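Local coordinates for beta-ketoacyl-[acyl-carrier-protein] synthase FabY (Pseudomonas aeruginosa, PDB 4CW4), which catalyses the condensation of acetyl-CoA with malonyl-acyl carrier protein to give acetoacetyl-acyl carrier protein, the primer of fatty acid synthesis, at residues F435-G440 against C533-K538; T469-Y474 against A484-S489. All blocks are in the same frame, centred on the assembly; numbering follows the deposited sequence.

Interaction 1: residues F435-G440 against C533-K538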
loop_
_atom_site.group_PDB
_atom_site.type_symbol
_atom_site.label_atom_id
_atom_site.label_comp_id
_atom_site.label_asym_id
_atom_site.label_seq_id
_atom_site.Cartn_x
_atom_site.Cartn_y
_atom_site.Cartn_z
ATOM N N PHE A 435 23.480 -6.545 18.379
ATOM C CA PHE A 435 22.856 -7.817 18.035
ATOM C C PHE A 435 21.947 -7.627 16.827
ATOM O O PHE A 435 21.608 -6.498 16.449
ATOM C CB PHE A 435 22.132 -8.450 19.239
ATOM C CG PHE A 435 20.887 -7.719 19.719
ATOM C CD1 PHE A 435 20.964 -6.478 20.344
ATOM C CD2 PHE A 435 19.637 -8.324 19.611
ATOM C CE1 PHE A 435 19.808 -5.841 20.815
ATOM C CE2 PHE A 435 18.492 -7.689 20.069
ATOM C CZ PHE A 435 18.584 -6.449 20.675
ATOM N N VAL A 436 21.582 -8.749 16.218
ATOM C CA VAL A 436 20.752 -8.745 15.027
ATOM C C VAL A 436 19.432 -9.437 15.320
ATOM O O VAL A 436 19.385 -10.564 15.818
ATOM C CB VAL A 436 21.438 -9.491 13.858
ATOM C CG1 VAL A 436 20.527 -9.518 12.613
ATOM C CG2 VAL A 436 22.794 -8.883 13.526
ATOM N N HIS A 437 18.348 -8.738 15.032
ATOM C CA HIS A 437 17.033 -9.349 14.921
ATOM C C HIS A 437 16.912 -9.838 13.493
ATOM O O HIS A 437 16.574 -9.079 12.571
ATOM C CB HIS A 437 15.922 -8.362 15.296
ATOM C CG HIS A 437 15.298 -8.684 16.612
ATOM N ND1 HIS A 437 14.330 -9.651 16.737
ATOM C CD2 HIS A 437 15.557 -8.234 17.869
ATOM C CE1 HIS A 437 14.010 -9.782 18.012
ATOM N NE2 HIS A 437 14.737 -8.929 18.718
ATOM N N ALA A 438 17.221 -11.119 13.313
ATOM C CA ALA A 438 17.233 -11.711 12.000
ATOM C C ALA A 438 15.833 -11.811 11.460
ATOM O O ALA A 438 14.877 -12.001 12.198
ATOM C CB ALA A 438 17.841 -13.089 12.042
ATOM N N HIS A 439 15.743 -11.714 10.150
ATOM C CA HIS A 439 14.493 -11.943 9.455
ATOM C C HIS A 439 13.977 -13.324 9.854
ATOM O O HIS A 439 12.831 -13.465 10.251
ATOM C CB HIS A 439 14.697 -11.849 7.952
ATOM C CG HIS A 439 13.449 -12.085 7.173
ATOM N ND1 HIS A 439 12.340 -11.275 7.293
ATOM C CD2 HIS A 439 13.125 -13.045 6.273
ATOM C CE1 HIS A 439 11.391 -11.716 6.484
ATOM N NE2 HIS A 439 11.835 -12.800 5.870
ATOM N N GLY A 440 14.842 -14.330 9.757
ATOM C CA GLY A 440 14.607 -15.633 10.376
ATOM C C GLY A 440 13.218 -16.181 10.130
ATOM O O GLY A 440 12.481 -16.435 11.074
ATOM N N CYS A 533 20.663 -2.548 18.127
ATOM C CA CYS A 533 20.055 -3.665 17.417
ATOM C C CYS A 533 19.877 -3.334 15.944
ATOM O O CYS A 533 19.402 -2.240 15.590
ATOM C CB CYS A 533 18.687 -4.016 17.992
ATOM S SG CYS A 533 17.957 -5.487 17.223
ATOM N N PHE A 534 20.247 -4.290 15.099
ATOM C CA PHE A 534 19.965 -4.233 13.674
ATOM C C PHE A 534 18.752 -5.114 13.392
ATOM O O PHE A 534 18.793 -6.340 13.591
ATOM C CB PHE A 534 21.176 -4.722 12.903
ATOM C CG PHE A 534 22.408 -3.908 13.180
ATOM C CD1 PHE A 534 22.546 -2.656 12.633
ATOM C CD2 PHE A 534 23.402 -4.381 14.010
ATOM C CE1 PHE A 534 23.652 -1.894 12.882
ATOM C CE2 PHE A 534 24.510 -3.618 14.274
ATOM C CZ PHE A 534 24.639 -2.371 13.710
ATOM N N ILE A 535 17.670 -4.476 12.949
ATOM C CA ILE A 535 16.445 -5.174 12.570
ATOM C C ILE A 535 16.533 -5.506 11.079
ATOM O O ILE A 535 16.684 -4.593 10.258
ATOM C CB ILE A 535 15.203 -4.288 12.789
ATOM C CG1 ILE A 535 15.147 -3.692 14.204
ATOM C CG2 ILE A 535 13.940 -5.075 12.488
ATOM C CD1 ILE A 535 15.098 -4.658 15.315
ATOM N N ASN A 536 16.462 -6.788 10.729
ATOM C CA ASN A 536 16.598 -7.199 9.347
ATOM C C ASN A 536 15.320 -7.812 8.787
ATOM O O ASN A 536 14.660 -8.624 9.449
ATOM C CB ASN A 536 17.751 -8.187 9.179
ATOM C CG ASN A 536 18.216 -8.262 7.734
ATOM O OD1 ASN A 536 18.296 -7.233 7.046
ATOM N ND2 ASN A 536 18.454 -9.472 7.241
ATOM N N SER A 537 14.963 -7.414 7.576
ATOM C CA SER A 537 13.692 -7.845 6.995
ATOM C C SER A 537 13.724 -7.883 5.479
ATOM O O SER A 537 14.487 -7.184 4.799
ATOM C CB SER A 537 12.560 -6.931 7.456
ATOM O OG SER A 537 11.280 -7.453 7.166
ATOM N N LYS A 538 12.845 -8.706 4.919
ATOM C CA LYS A 538 12.805 -8.858 3.482
ATOM C C LYS A 538 11.482 -9.450 3.154
ATOM O O LYS A 538 10.729 -9.929 4.021
ATOM C CB LYS A 538 13.891 -9.812 2.975
ATOM C CG LYS A 538 15.091 -9.989 3.891
ATOM C CD LYS A 538 15.727 -11.329 3.735
ATOM C CE LYS A 538 16.380 -11.508 2.411
ATOM N NZ LYS A 538 17.709 -12.161 2.564
HETATM O O HOH W 1 11.083 -9.424 9.036
#
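The Phe435 ring lies flat over the side chain of Cys533, its partner in a parallel strand pair. Both CB and SG of Cys533 sit over the same ring face, SG 3.8 Å from the centroid of the Phe435 ring, which makes a sulfur-aromatic contact with a CH-pi contact from CB beside it. Phe435 CG stands between its own N and carbonyl carbon, and this chi1 of 68° turns the ring toward the neighbouring strand. The same sulfur reaches the imidazole of His437 in a different way, at its edge and in its plane, with CD2 of His437 3.7 Å from SG of Cys533. On this face of the sheet CD1 of Ile535 also touches CB of His437, and helix 482-496 covers the group. Val436 and Phe534 point to the other face, where Phe534 packs on helix 409-425.

Three backbone hydrogen bonds fix the register: Phe534 N to Phe435 O (2.9 Å), His437 N to Phe534 O (2.8 Å) and Asn536 N to His437 O (2.9 Å). Further along, with CG of His439 anti to its N, the imidazole extends beside the backbone of Ser537 and Lys538, and Lys538 N lies over one ring face. The ring carbon CE1 of His439 closely approaches Lys538 O, at 3.1 Å, setting the ring against the strand. In the ring plane, ND1 of His439 meets a water at 2.8 Å, and OG of Ser537 holds that water at 2.7 Å. Glu450 binds His439 N, Gly440 N and Asn536 ND2, tying the turn to the strand, while Asn536 OD1 is hydrogen-bonded to Ser546 and Asn410. A predicted catalytic histidine just past a core parallel strand is consistent with the Cys-His-His active site of KAS I/II-type ketosynthases in the thiolase fold, formed with the nearby His477 and Cys286.

Interaction 2: residues T469-Y474 against A484-S489; sequences TAVKAY and ADQLIS
Next to the active site of the ketosynthase, the turn that leads from strand 466-469 into the short helix 472-475 packs against the buried helix 482-496, with Val471 as the apolar wedge. Its two methyls divide the work. CG1 lies against the aliphatic part of Gln486, 3.7 Å from CG of that residue, while CG2 rests 3.9 Å from Asp485 O and 4.0 Å from CB of Ser489, one turn further along the helix. With CG2 of Val471 anti to the backbone N and CG1 between N and carbonyl carbon (chi1 76°), both methyls face the helix.

The polar ends meet through water. Gln486, extended beyond CG, crosses the end of Lys472, and one water joins them: it accepts from NZ of Lys472, which also bonds the backbone O of His439, at 2.9 Å and donates to OE1 of Gln486 at 2.9 Å. A second water accepts from Val471 N at 2.9 Å and, weakly, from NE2 of Gln486, whose stronger partner is Asn536 O. The buried carboxylate of Asp485 bonds Ser366, Gln368, Asn19 and Ser478, while its CB and backbone O touch Val471. Around the pair, His437 of strand 434-437 touches Val471, Gln486 and Ser489, Met33 of helix 28-33 packs on Val471, and strand 366-374 meets helix 482-496 at Ala484, Leu487 and Ile488.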
loop_
_atom_site.group_PDB
_atom_site.type_symbol
_atom_site.label_atom_id
_atom_site.label_comp_id
_atom_site.label_asym_id
_atom_site.label_seq_id
_atom_site.Cartn_x
_atom_site.Cartn_y
_atom_site.Cartn_z
ATOM N N THR A 469 19.019 -13.257 17.085
ATOM C CA THR A 469 17.758 -13.738 17.621
ATOM C C THR A 469 16.709 -13.693 16.501
ATOM O O THR A 469 16.904 -13.012 15.499
ATOM C CB THR A 469 17.348 -12.919 18.862
ATOM O OG1 THR A 469 16.195 -13.504 19.498
ATOM C CG2 THR A 469 17.079 -11.459 18.521
ATOM N N ALA A 470 15.627 -14.461 16.657
ATOM C CA ALA A 470 14.628 -14.626 15.597
ATOM C C ALA A 470 13.210 -14.698 16.169
ATOM O O ALA A 470 12.755 -15.733 16.622
ATOM C CB ALA A 470 14.945 -15.863 14.771
ATOM N N VAL A 471 12.534 -13.555 16.167
ATOM C CA VAL A 471 11.257 -13.435 16.853
ATOM C C VAL A 471 10.188 -14.346 16.228
ATOM O O VAL A 471 9.250 -14.752 16.912
ATOM C CB VAL A 471 10.771 -11.969 16.872
ATOM C CG1 VAL A 471 10.217 -11.566 15.497
ATOM C CG2 VAL A 471 9.750 -11.744 17.984
ATOM N N LYS A 472 10.336 -14.682 14.944
ATOM C CA LYS A 472 9.321 -15.504 14.265
ATOM C C LYS A 472 9.256 -16.921 14.825
ATOM O O LYS A 472 8.270 -17.631 14.621
ATOM C CB LYS A 472 9.551 -15.545 12.750
ATOM C CG LYS A 472 9.361 -14.188 12.054
ATOM C CD LYS A 472 9.668 -14.263 10.562
ATOM C CE LYS A 472 9.541 -12.905 9.867
ATOM N NZ LYS A 472 10.472 -11.892 10.434
ATOM N N ALA A 473 10.289 -17.346 15.546
ATOM C CA ALA A 473 10.222 -18.640 16.222
ATOM C C ALA A 473 9.058 -18.672 17.212
ATOM O O ALA A 473 8.414 -19.717 17.418
ATOM C CB ALA A 473 11.527 -18.910 16.955
ATOM N N TYR A 474 8.837 -17.531 17.856
ATOM C CA TYR A 474 7.781 -17.383 18.861
ATOM C C TYR A 474 6.415 -17.035 18.284
ATOM O O TYR A 474 5.408 -17.619 18.696
ATOM C CB TYR A 474 8.161 -16.306 19.881
ATOM C CG TYR A 474 9.404 -16.611 20.674
ATOM C CD1 TYR A 474 9.347 -17.469 21.767
ATOM C CD2 TYR A 474 10.640 -16.062 20.339
ATOM C CE1 TYR A 474 10.465 -17.757 22.524
ATOM C CE2 TYR A 474 11.777 -16.361 21.089
ATOM C CZ TYR A 474 11.678 -17.208 22.184
ATOM O OH TYR A 474 12.779 -17.515 22.945
ATOM N N ALA A 484 7.922 -4.934 12.925
ATOM C CA ALA A 484 7.491 -4.306 14.170
ATOM C C ALA A 484 7.568 -5.318 15.334
ATOM O O ALA A 484 7.991 -4.975 16.419
ATOM C CB ALA A 484 6.075 -3.737 14.052
ATOM N N ASP A 485 7.157 -6.560 15.108
ATOM C CA ASP A 485 7.361 -7.607 16.115
ATOM C C ASP A 485 8.848 -7.676 16.508
ATOM O O ASP A 485 9.198 -7.851 17.677
ATOM C CB ASP A 485 6.932 -8.993 15.595
ATOM C CG ASP A 485 5.429 -9.129 15.389
ATOM O OD1 ASP A 485 4.635 -8.423 16.055
ATOM O OD2 ASP A 485 5.051 -10.003 14.568
ATOM N N GLN A 486 9.726 -7.579 15.508
ATOM C CA GLN A 486 11.172 -7.561 15.762
ATOM C C GLN A 486 11.598 -6.363 16.610
ATOM O O GLN A 486 12.288 -6.516 17.623
ATOM C CB GLN A 486 11.968 -7.584 14.446
ATOM C CG GLN A 486 11.799 -8.843 13.607
ATOM C CD GLN A 486 12.443 -8.679 12.227
ATOM O OE1 GLN A 486 11.935 -7.970 11.362
ATOM N NE2 GLN A 486 13.560 -9.310 12.031
ATOM N N LEU A 487 11.223 -5.164 16.180
ATOM C CA LEU A 487 11.604 -3.940 16.881
ATOM C C LEU A 487 11.134 -3.976 18.328
ATOM O O LEU A 487 11.889 -3.679 19.238
ATOM C CB LEU A 487 11.041 -2.701 16.158
ATOM C CG LEU A 487 11.306 -1.364 16.892
ATOM C CD1 LEU A 487 12.766 -1.196 17.191
ATOM C CD2 LEU A 487 10.788 -0.143 16.099
ATOM N N ILE A 488 9.903 -4.383 18.553
ATOM C CA ILE A 488 9.385 -4.322 19.903
ATOM C C ILE A 488 10.085 -5.342 20.795
ATOM O O ILE A 488 10.403 -5.041 21.950
ATOM C CB ILE A 488 7.860 -4.426 19.896
ATOM C CG1 ILE A 488 7.284 -3.069 19.466
ATOM C CG2 ILE A 488 7.330 -4.832 21.265
ATOM C CD1 ILE A 488 5.825 -3.067 19.280
ATOM N N SER A 489 10.364 -6.526 20.265
ATOM C CA SER A 489 11.152 -7.488 21.023
ATOM C C SER A 489 12.530 -6.921 21.372
ATOM O O SER A 489 13.005 -7.080 22.503
ATOM C CB SER A 489 11.305 -8.795 20.267
ATOM O OG SER A 489 12.141 -9.654 21.011
HETATM O O HOH W 2 13.765 -11.419 14.656
HETATM O O HOH W 1 11.083 -9.424 9.036
#

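Interaction 2 lies inside the chain loop that interaction 1 closes, and their centres are 8 Å apart. Two side chains of interaction 2 bind backbone oxygens of interaction 1: NZ of Lys472 is 2.8 Å from His439 O, and NE2 of Gln486 is 2.9 Å from Asn536 O. One water serves both, reaching His439 and Ser537 in 435-440/533-538 and Lys472 and Gln486 in 469-474/484-489, which makes a polar cluster beside His439. At nearest approach the side chain of Lys472 is about 4 Å from those of both predicted catalytic histidines, His439 and His477. Lys472 probably steadies the His439 turn, and Gln486 ties helix 482-496 to strand 532-539.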